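Local coordinates for protein malate dehydrogenase (Entamoeba histolytica, PDB 3I0P) that probably catalyses the NAD-dependent interconversion of malate and oxaloacetate, at residues M113-S121 against M257-N265; T98-K109 against Y129-C139. All blocks are in the same frame, centred on the assembly; numbering follows the deposited sequence.

Interaction 1. Residues M113-S121 against M257-N265; sequences MGMVVVRNS and MSSCLSIAN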
loop_
_atom_site.group_PDB
_atom_site.type_symbol
_atom_site.label_atom_id
_atom_site.label_comp_id
_atom_site.label_asym_id
_atom_site.label_seq_id
_atom_site.Cartn_x
_atom_site.Cartn_y
_atom_site.Cartn_z
ATOM N N MET A 113 -8.481 15.522 -8.730
ATOM C CA MET A 113 -8.021 14.145 -8.814
ATOM C C MET A 113 -8.224 13.544 -10.194
ATOM O O MET A 113 -9.091 13.982 -10.951
ATOM C CB MET A 113 -8.731 13.293 -7.768
ATOM C CG MET A 113 -8.382 13.693 -6.357
ATOM S SD MET A 113 -9.396 12.812 -5.204
ATOM C CE MET A 113 -8.462 11.281 -5.040
ATOM N N GLY A 114 -7.424 12.530 -10.506
ATOM C CA GLY A 114 -7.509 11.845 -11.776
ATOM C C GLY A 114 -7.091 10.401 -11.633
ATOM O O GLY A 114 -6.157 10.087 -10.877
ATOM N N MET A 115 -7.790 9.520 -12.349
ATOM C CA MET A 115 -7.432 8.106 -12.409
ATOM C C MET A 115 -7.622 7.552 -13.809
ATOM O O MET A 115 -8.701 7.658 -14.402
ATOM C CB MET A 115 -8.230 7.273 -11.408
ATOM C CG MET A 115 -7.872 5.794 -11.445
ATOM S SD MET A 115 -8.339 4.921 -9.943
ATOM C CE MET A 115 -7.778 3.269 -10.333
ATOM N N VAL A 116 -6.566 6.955 -14.338
ATOM C CA VAL A 116 -6.639 6.355 -15.649
ATOM C C VAL A 116 -6.212 4.921 -15.518
ATOM O O VAL A 116 -5.183 4.640 -14.900
ATOM C CB VAL A 116 -5.767 7.105 -16.659
ATOM C CG1 VAL A 116 -5.663 6.335 -17.951
ATOM C CG2 VAL A 116 -6.353 8.485 -16.915
ATOM N N VAL A 117 -7.014 4.009 -16.061
ATOM C CA VAL A 117 -6.657 2.586 -16.066
ATOM C C VAL A 117 -6.426 2.075 -17.491
ATOM O O VAL A 117 -6.946 2.640 -18.455
ATOM C CB VAL A 117 -7.687 1.702 -15.297
ATOM C CG1 VAL A 117 -7.708 2.084 -13.823
ATOM C CG2 VAL A 117 -9.081 1.814 -15.907
ATOM N N VAL A 118 -5.630 1.017 -17.614
ATOM C CA VAL A 118 -5.249 0.495 -18.921
ATOM C C VAL A 118 -5.456 -1.013 -18.975
ATOM O O VAL A 118 -5.110 -1.720 -18.024
ATOM C CB VAL A 118 -3.758 0.810 -19.255
ATOM C CG1 VAL A 118 -3.400 0.295 -20.626
ATOM C CG2 VAL A 118 -3.475 2.313 -19.158
ATOM N N ARG A 119 -6.040 -1.482 -20.082
ATOM C CA ARG A 119 -6.049 -2.908 -20.442
ATOM C C ARG A 119 -5.282 -3.159 -21.756
ATOM O O ARG A 119 -4.994 -2.213 -22.508
ATOM C CB ARG A 119 -7.485 -3.441 -20.555
ATOM C CG ARG A 119 -8.223 -3.033 -21.823
ATOM C CD ARG A 119 -9.381 -3.984 -22.181
ATOM N NE ARG A 119 -10.228 -3.387 -23.213
ATOM C CZ ARG A 119 -11.367 -2.726 -22.989
ATOM N NH1 ARG A 119 -11.858 -2.582 -21.758
ATOM N NH2 ARG A 119 -12.033 -2.208 -24.010
ATOM N N ASN A 120 -4.963 -4.430 -22.025
ATOM C CA ASN A 120 -4.338 -4.841 -23.291
ATOM C C ASN A 120 -3.053 -4.033 -23.552
ATOM O O ASN A 120 -2.858 -3.435 -24.614
ATOM C CB ASN A 120 -5.370 -4.770 -24.438
ATOM C CG ASN A 120 -4.800 -5.165 -25.821
ATOM O OD1 ASN A 120 -3.964 -6.061 -25.951
ATOM N ND2 ASN A 120 -5.281 -4.490 -26.856
ATOM N N SER A 121 -2.190 -4.019 -22.540
ATOM C CA SER A 121 -0.904 -3.340 -22.597
ATOM C C SER A 121 0.223 -4.352 -22.386
ATOM O O SER A 121 -0.023 -5.555 -22.248
ATOM C CB SER A 121 -0.841 -2.241 -21.537
ATOM O OG SER A 121 0.316 -1.431 -21.688
ATOM N N MET A 257 -6.898 -3.298 -8.998
ATOM C CA MET A 257 -6.762 -1.954 -9.561
ATOM C C MET A 257 -6.278 -2.002 -11.008
ATOM O O MET A 257 -6.665 -1.167 -11.823
ATOM C CB MET A 257 -5.784 -1.105 -8.725
ATOM C CG MET A 257 -6.201 -0.867 -7.279
ATOM S SD MET A 257 -7.594 0.258 -7.156
ATOM C CE MET A 257 -6.765 1.850 -7.121
ATOM N N SER A 258 -5.419 -2.973 -11.316
ATOM C CA SER A 258 -4.813 -3.076 -12.647
ATOM C C SER A 258 -5.729 -3.746 -13.657
ATOM O O SER A 258 -5.743 -3.336 -14.811
ATOM C CB SER A 258 -3.460 -3.789 -12.591
ATOM O OG SER A 258 -2.589 -3.094 -11.712
ATOM N N SER A 259 -6.515 -4.741 -13.221
ATOM C CA SER A 259 -7.370 -5.517 -14.146
ATOM C C SER A 259 -8.891 -5.265 -14.096
ATOM O O SER A 259 -9.556 -5.276 -15.132
ATOM C CB SER A 259 -7.089 -7.014 -14.011
ATOM O OG SER A 259 -7.268 -7.449 -12.679
ATOM N N CYS A 260 -9.440 -5.033 -12.909
ATOM C CA CYS A 260 -10.895 -5.052 -12.748
ATOM C C CYS A 260 -11.599 -3.827 -13.286
ATOM O O CYS A 260 -12.762 -3.905 -13.692
ATOM C CB CYS A 260 -11.276 -5.292 -11.292
ATOM S SG CYS A 260 -10.949 -6.980 -10.798
ATOM N N LEU A 261 -10.901 -2.696 -13.292
ATOM C CA LEU A 261 -11.488 -1.458 -13.778
ATOM C C LEU A 261 -11.369 -1.317 -15.299
ATOM O O LEU A 261 -12.258 -0.782 -15.941
ATOM C CB LEU A 261 -10.911 -0.251 -13.026
ATOM C CG LEU A 261 -11.264 -0.176 -11.526
ATOM C CD1 LEU A 261 -10.327 0.746 -10.767
ATOM C CD2 LEU A 261 -12.714 0.236 -11.292
ATOM N N SER A 262 -10.294 -1.834 -15.875
ATOM C CA SER A 262 -10.063 -1.758 -17.320
ATOM C C SER A 262 -10.461 -3.027 -18.107
ATOM O O SER A 262 -10.417 -3.018 -19.340
ATOM C CB SER A 262 -8.582 -1.473 -17.578
ATOM O OG SER A 262 -7.776 -2.520 -17.050
ATOM N N ILE A 263 -10.837 -4.098 -17.399
ATOM C CA ILE A 263 -11.075 -5.438 -17.984
ATOM C C ILE A 263 -9.825 -6.042 -18.669
ATOM O O ILE A 263 -9.856 -6.417 -19.847
ATOM C CB ILE A 263 -12.329 -5.524 -18.923
ATOM C CG1 ILE A 263 -13.444 -4.571 -18.471
ATOM C CG2 ILE A 263 -12.856 -6.950 -18.957
ATOM C CD1 ILE A 263 -14.620 -4.460 -19.458
ATOM N N ALA A 264 -8.735 -6.141 -17.914
ATOM C CA ALA A 264 -7.484 -6.733 -18.404
ATOM C C ALA A 264 -7.375 -8.158 -17.921
ATOM O O ALA A 264 -8.062 -8.539 -16.972
ATOM C CB ALA A 264 -6.279 -5.928 -17.906
ATOM N N ASN A 265 -6.506 -8.939 -18.560
ATOM C CA ASN A 265 -6.143 -10.258 -18.051
ATOM C C ASN A 265 -5.660 -10.164 -16.607
ATOM O O ASN A 265 -4.952 -9.217 -16.232
ATOM C CB ASN A 265 -5.053 -10.893 -18.914
ATOM C CG ASN A 265 -5.478 -11.075 -20.360
ATOM O OD1 ASN A 265 -6.636 -11.385 -20.653
ATOM N ND2 ASN A 265 -4.544 -10.877 -21.275
HETATM O O HOH W 1 -5.424 -7.212 -20.954
#
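R119 reaches over S262 where strand 113-121, in the mixed seven-stranded sheet of this malate/L-lactate dehydrogenase family member, meets the C-terminal end of helix 244-259 and the loop after it. Its NH1 donates to S262 O at 2.8 Å, with an N-H...O angle of 158°; the oxygen sits at the edge of the guanidinium, close to its plane. CG stands between the backbone N and the carbonyl carbon (chi1 76°), and the extended chain beyond brings CG and CD along S262 O, beside which CB already lies. A264 packs its CB on R119 CB at 3.8 Å. One residue back, S262 OG approaches V118 O at 2.9 Å, a weak hydrogen bond whose proton has another acceptor nearby. Toward the N-terminal end of the strand the contact turns apolar: V117 CG2 rests on S262 CB, and M115 CE touches L261 CD1 at 3.6 Å and M257 CE at 3.7 Å, the methionine chains crossing at about a right angle. M115 also packs on I287 and M257 on F285, both of strand 282-290, and M115 on M113 of the second subunit. At the corner, a water accepts from N120 N at 3.0 Å and N265 N at 3.1 Å.

Interaction 2. Residues T98-K109 against Y129-C139; sequences TIGMKMAIEKAK and YYSLLAAQEGC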
loop_
_atom_site.group_PDB
_atom_site.type_symbol
_atom_site.label_atom_id
_atom_site.label_comp_id
_atom_site.label_asym_id
_atom_site.label_seq_id
_atom_site.Cartn_x
_atom_site.Cartn_y
_atom_site.Cartn_z
ATOM N N THR A 98 2.817 6.439 -19.859
ATOM C CA THR A 98 3.158 7.854 -19.934
ATOM C C THR A 98 1.923 8.658 -20.291
ATOM O O THR A 98 1.602 9.651 -19.638
ATOM C CB THR A 98 4.291 8.108 -20.947
ATOM O OG1 THR A 98 5.463 7.417 -20.511
ATOM C CG2 THR A 98 4.608 9.588 -21.070
ATOM N N ILE A 99 1.220 8.214 -21.319
ATOM C CA ILE A 99 -0.018 8.868 -21.715
ATOM C C ILE A 99 -1.085 8.796 -20.601
ATOM O O ILE A 99 -1.668 9.821 -20.235
ATOM C CB ILE A 99 -0.515 8.331 -23.065
ATOM C CG1 ILE A 99 0.503 8.706 -24.150
ATOM C CG2 ILE A 99 -1.951 8.851 -23.380
ATOM C CD1 ILE A 99 0.380 7.905 -25.426
ATOM N N GLY A 100 -1.288 7.599 -20.041
ATOM C CA GLY A 100 -2.249 7.383 -18.958
ATOM C C GLY A 100 -2.058 8.277 -17.743
ATOM O O GLY A 100 -3.019 8.876 -17.249
ATOM N N MET A 101 -0.825 8.370 -17.258
ATOM C CA MET A 101 -0.519 9.188 -16.091
ATOM C C MET A 101 -0.580 10.684 -16.417
ATOM O O MET A 101 -1.174 11.457 -15.667
ATOM C CB MET A 101 0.838 8.797 -15.476
ATOM C CG MET A 101 1.278 9.665 -14.298
ATOM S SD MET A 101 0.153 9.697 -12.878
ATOM C CE MET A 101 0.718 8.286 -11.932
ATOM N N LYS A 102 0.019 11.090 -17.537
ATOM C CA LYS A 102 -0.068 12.485 -17.984
ATOM C C LYS A 102 -1.525 12.913 -18.036
ATOM O O LYS A 102 -1.874 14.038 -17.693
ATOM C CB LYS A 102 0.553 12.657 -19.362
ATOM C CG LYS A 102 2.013 12.979 -19.344
ATOM C CD LYS A 102 2.619 12.903 -20.748
ATOM C CE LYS A 102 2.111 14.007 -21.679
ATOM N NZ LYS A 102 2.682 13.829 -23.053
ATOM N N MET A 103 -2.359 11.983 -18.475
ATOM C CA MET A 103 -3.786 12.175 -18.582
ATOM C C MET A 103 -4.423 12.268 -17.194
ATOM O O MET A 103 -5.247 13.150 -16.951
ATOM C CB MET A 103 -4.357 11.016 -19.378
ATOM C CG MET A 103 -5.753 11.195 -19.864
ATOM S SD MET A 103 -6.041 10.162 -21.319
ATOM C CE MET A 103 -7.803 10.468 -21.463
ATOM N N ALA A 104 -4.026 11.384 -16.279
ATOM C CA ALA A 104 -4.490 11.466 -14.896
ATOM C C ALA A 104 -4.064 12.773 -14.209
ATOM O O ALA A 104 -4.819 13.330 -13.410
ATOM C CB ALA A 104 -4.019 10.265 -14.105
ATOM N N ILE A 105 -2.858 13.252 -14.522
ATOM C CA ILE A 105 -2.345 14.519 -13.991
ATOM C C ILE A 105 -3.189 15.692 -14.487
ATOM O O ILE A 105 -3.604 16.558 -13.708
ATOM C CB ILE A 105 -0.863 14.745 -14.387
ATOM C CG1 ILE A 105 0.051 13.781 -13.631
ATOM C CG2 ILE A 105 -0.434 16.186 -14.122
ATOM C CD1 ILE A 105 1.432 13.623 -14.258
ATOM N N GLU A 106 -3.440 15.697 -15.790
ATOM C CA GLU A 106 -4.199 16.733 -16.463
ATOM C C GLU A 106 -5.576 16.890 -15.808
ATOM O O GLU A 106 -5.998 18.003 -15.486
ATOM C CB GLU A 106 -4.324 16.344 -17.936
ATOM C CG GLU A 106 -4.685 17.463 -18.900
ATOM C CD GLU A 106 -5.136 16.929 -20.268
ATOM O OE1 GLU A 106 -5.236 15.684 -20.436
ATOM O OE2 GLU A 106 -5.391 17.762 -21.173
ATOM N N LYS A 107 -6.254 15.762 -15.603
ATOM C CA LYS A 107 -7.531 15.705 -14.893
ATOM C C LYS A 107 -7.436 16.125 -13.426
ATOM O O LYS A 107 -8.394 16.673 -12.877
ATOM C CB LYS A 107 -8.124 14.295 -14.959
ATOM C CG LYS A 107 -8.325 13.759 -16.354
ATOM C CD LYS A 107 -9.075 12.447 -16.331
ATOM C CE LYS A 107 -9.477 12.034 -17.732
ATOM N NZ LYS A 107 -10.366 13.053 -18.372
ATOM N N ALA A 108 -6.305 15.855 -12.782
ATOM C CA ALA A 108 -6.154 16.246 -11.383
ATOM C C ALA A 108 -6.029 17.758 -11.286
ATOM O O ALA A 108 -6.622 18.373 -10.405
ATOM C CB ALA A 108 -4.963 15.549 -10.728
ATOM N N LYS A 109 -5.280 18.344 -12.221
ATOM C CA LYS A 109 -5.083 19.790 -12.288
ATOM C C LYS A 109 -6.387 20.548 -12.516
ATOM O O LYS A 109 -6.573 21.651 -11.996
ATOM C CB LYS A 109 -4.082 20.139 -13.385
ATOM C CG LYS A 109 -2.656 19.695 -13.097
ATOM C CD LYS A 109 -2.046 20.484 -11.962
ATOM C CE LYS A 109 -0.546 20.540 -12.108
ATOM N NZ LYS A 109 0.058 21.184 -10.918
ATOM N N TYR A 129 8.532 5.290 -12.413
ATOM C CA TYR A 129 8.666 6.308 -13.460
ATOM C C TYR A 129 7.403 7.143 -13.568
ATOM O O TYR A 129 7.458 8.367 -13.635
ATOM C CB TYR A 129 8.994 5.676 -14.820
ATOM C CG TYR A 129 9.063 6.680 -15.959
ATOM C CD1 TYR A 129 10.198 7.468 -16.150
ATOM C CD2 TYR A 129 7.985 6.857 -16.835
ATOM C CE1 TYR A 129 10.272 8.400 -17.186
ATOM C CE2 TYR A 129 8.042 7.794 -17.875
ATOM C CZ TYR A 129 9.193 8.552 -18.045
ATOM O OH TYR A 129 9.280 9.469 -19.069
ATOM N N TYR A 130 6.263 6.466 -13.582
ATOM C CA TYR A 130 4.976 7.131 -13.753
ATOM C C TYR A 130 4.612 7.959 -12.519
ATOM O O TYR A 130 4.037 9.039 -12.637
ATOM C CB TYR A 130 3.905 6.100 -14.139
ATOM C CG TYR A 130 4.424 5.221 -15.248
ATOM C CD1 TYR A 130 4.359 5.633 -16.591
ATOM C CD2 TYR A 130 5.059 4.018 -14.956
ATOM C CE1 TYR A 130 4.892 4.845 -17.603
ATOM C CE2 TYR A 130 5.586 3.228 -15.957
ATOM C CZ TYR A 130 5.502 3.639 -17.273
ATOM O OH TYR A 130 6.031 2.823 -18.242
ATOM N N SER A 131 4.994 7.470 -11.344
ATOM C CA SER A 131 4.792 8.223 -10.112
ATOM C C SER A 131 5.648 9.485 -10.090
ATOM O O SER A 131 5.211 10.527 -9.600
ATOM C CB SER A 131 5.064 7.354 -8.879
ATOM O OG SER A 131 3.971 6.469 -8.654
ATOM N N LEU A 132 6.860 9.392 -10.635
ATOM C CA LEU A 132 7.737 10.555 -10.729
ATOM C C LEU A 132 7.133 11.654 -11.607
ATOM O O LEU A 132 7.250 12.834 -11.289
ATOM C CB LEU A 132 9.130 10.163 -11.231
ATOM C CG LEU A 132 10.032 9.373 -10.278
ATOM C CD1 LEU A 132 11.238 8.830 -11.024
ATOM C CD2 LEU A 132 10.477 10.205 -9.085
ATOM N N LEU A 133 6.476 11.271 -12.696
ATOM C CA LEU A 133 5.802 12.240 -13.551
ATOM C C LEU A 133 4.806 13.065 -12.746
ATOM O O LEU A 133 4.711 14.278 -12.922
ATOM C CB LEU A 133 5.089 11.547 -14.715
ATOM C CG LEU A 133 5.916 10.873 -15.817
ATOM C CD1 LEU A 133 4.965 10.136 -16.774
ATOM C CD2 LEU A 133 6.808 11.865 -16.586
ATOM N N ALA A 134 4.073 12.405 -11.855
ATOM C CA ALA A 134 3.074 13.069 -11.031
ATOM C C ALA A 134 3.702 14.025 -10.014
ATOM O O ALA A 134 3.231 15.151 -9.854
ATOM C CB ALA A 134 2.188 12.048 -10.345
ATOM N N ALA A 135 4.773 13.585 -9.353
ATOM C CA ALA A 135 5.469 14.415 -8.367
ATOM C C ALA A 135 6.093 15.692 -8.968
ATOM O O ALA A 135 6.133 16.747 -8.310
ATOM C CB ALA A 135 6.499 13.602 -7.627
ATOM N N GLN A 136 6.560 15.601 -10.215
ATOM C CA GLN A 136 7.129 16.755 -10.919
ATOM C C GLN A 136 6.096 17.852 -11.181
ATOM O O GLN A 136 6.454 19.024 -11.231
ATOM C CB GLN A 136 7.750 16.333 -12.243
ATOM C CG GLN A 136 9.084 15.642 -12.129
ATOM C CD GLN A 136 9.413 14.841 -13.389
ATOM O OE1 GLN A 136 9.022 15.224 -14.506
ATOM N NE2 GLN A 136 10.121 13.718 -13.216
ATOM N N GLU A 137 4.835 17.453 -11.366
ATOM C CA GLU A 137 3.707 18.373 -11.570
ATOM C C GLU A 137 2.999 18.774 -10.270
ATOM O O GLU A 137 1.889 19.309 -10.318
ATOM C CB GLU A 137 2.660 17.759 -12.521
ATOM C CG GLU A 137 3.130 17.474 -13.942
ATOM C CD GLU A 137 3.822 18.663 -14.562
ATOM O OE1 GLU A 137 3.226 19.766 -14.559
ATOM O OE2 GLU A 137 4.972 18.496 -15.031
ATOM N N GLY A 138 3.611 18.502 -9.121
ATOM C CA GLY A 138 3.007 18.858 -7.833
ATOM C C GLY A 138 1.813 18.005 -7.420
ATOM O O GLY A 138 0.980 18.430 -6.612
ATOM N N CYS A 139 1.733 16.794 -7.970
ATOM C CA CYS A 139 0.723 15.824 -7.580
ATOM C C CYS A 139 1.345 14.639 -6.839
ATOM O O CYS A 139 2.503 14.285 -7.075
ATOM C CB CYS A 139 0.022 15.287 -8.811
ATOM S SG CYS A 139 -0.944 16.470 -9.725
HETATM O O HOH W 2 7.934 8.233 -21.284
#
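M101 lays its bent side chain over the backbone of Y130, a knob set among Y130, S131, L133 and A134 of the neighbouring helix. CG leaves anti to the backbone N (chi1 176°), and turns at chi2 and chi3 bring SD to 4.0 Å from A134 CB and CE to 3.5 Å from Y130 O. Segments 98-109 and 129-136 belong to two beta-alpha-beta crossovers, from strand 83-87 to 113-121 and from 113-121 to 139-145; they run roughly parallel, at 28°, with axes 9.4 Å apart at closest approach. One turn on, I105 brings CD1 to A134 CA at 3.7 Å, while its CG2 meets CB and CG of E137. At the other end T98 N lies near the edge of the Y130 ring, 3.5 Å from CE1. T98 OG1, which also bonds to H94 O, takes a proton from a water that lies 2.9 Å from Y129 OH. A Schellman motif closes helix 127-136 at G138, and K109 NZ donates to the nearby E137 O at 2.7 Å. The contact is apolar at its centre and polar at its ends, and the K109 ammonium would suit the negative end of the helix dipole.

The two contacts have centres about 16 Å apart and both involve the same mixed sheet. Along the chain their segments alternate: helix 93-111, strand 113-121, helix 127-136, then, more than a hundred residues later, the end of helix 244-259. Strand 113-121 is the shared piece. V116 packs on the backbone of helix 93-111, with its CB 3.3 Å from G100 O, whereas M115, V117 and R119 point to 257-265, so interaction 2 and interaction 1 involve opposite sides of the sheet. Strand 282-290 lies beside strand 113-121 and is touched from both. The side chains of S258 and Y130 lie about 9 Å and 7 Å from bound NAD, near cofactor but not touching it.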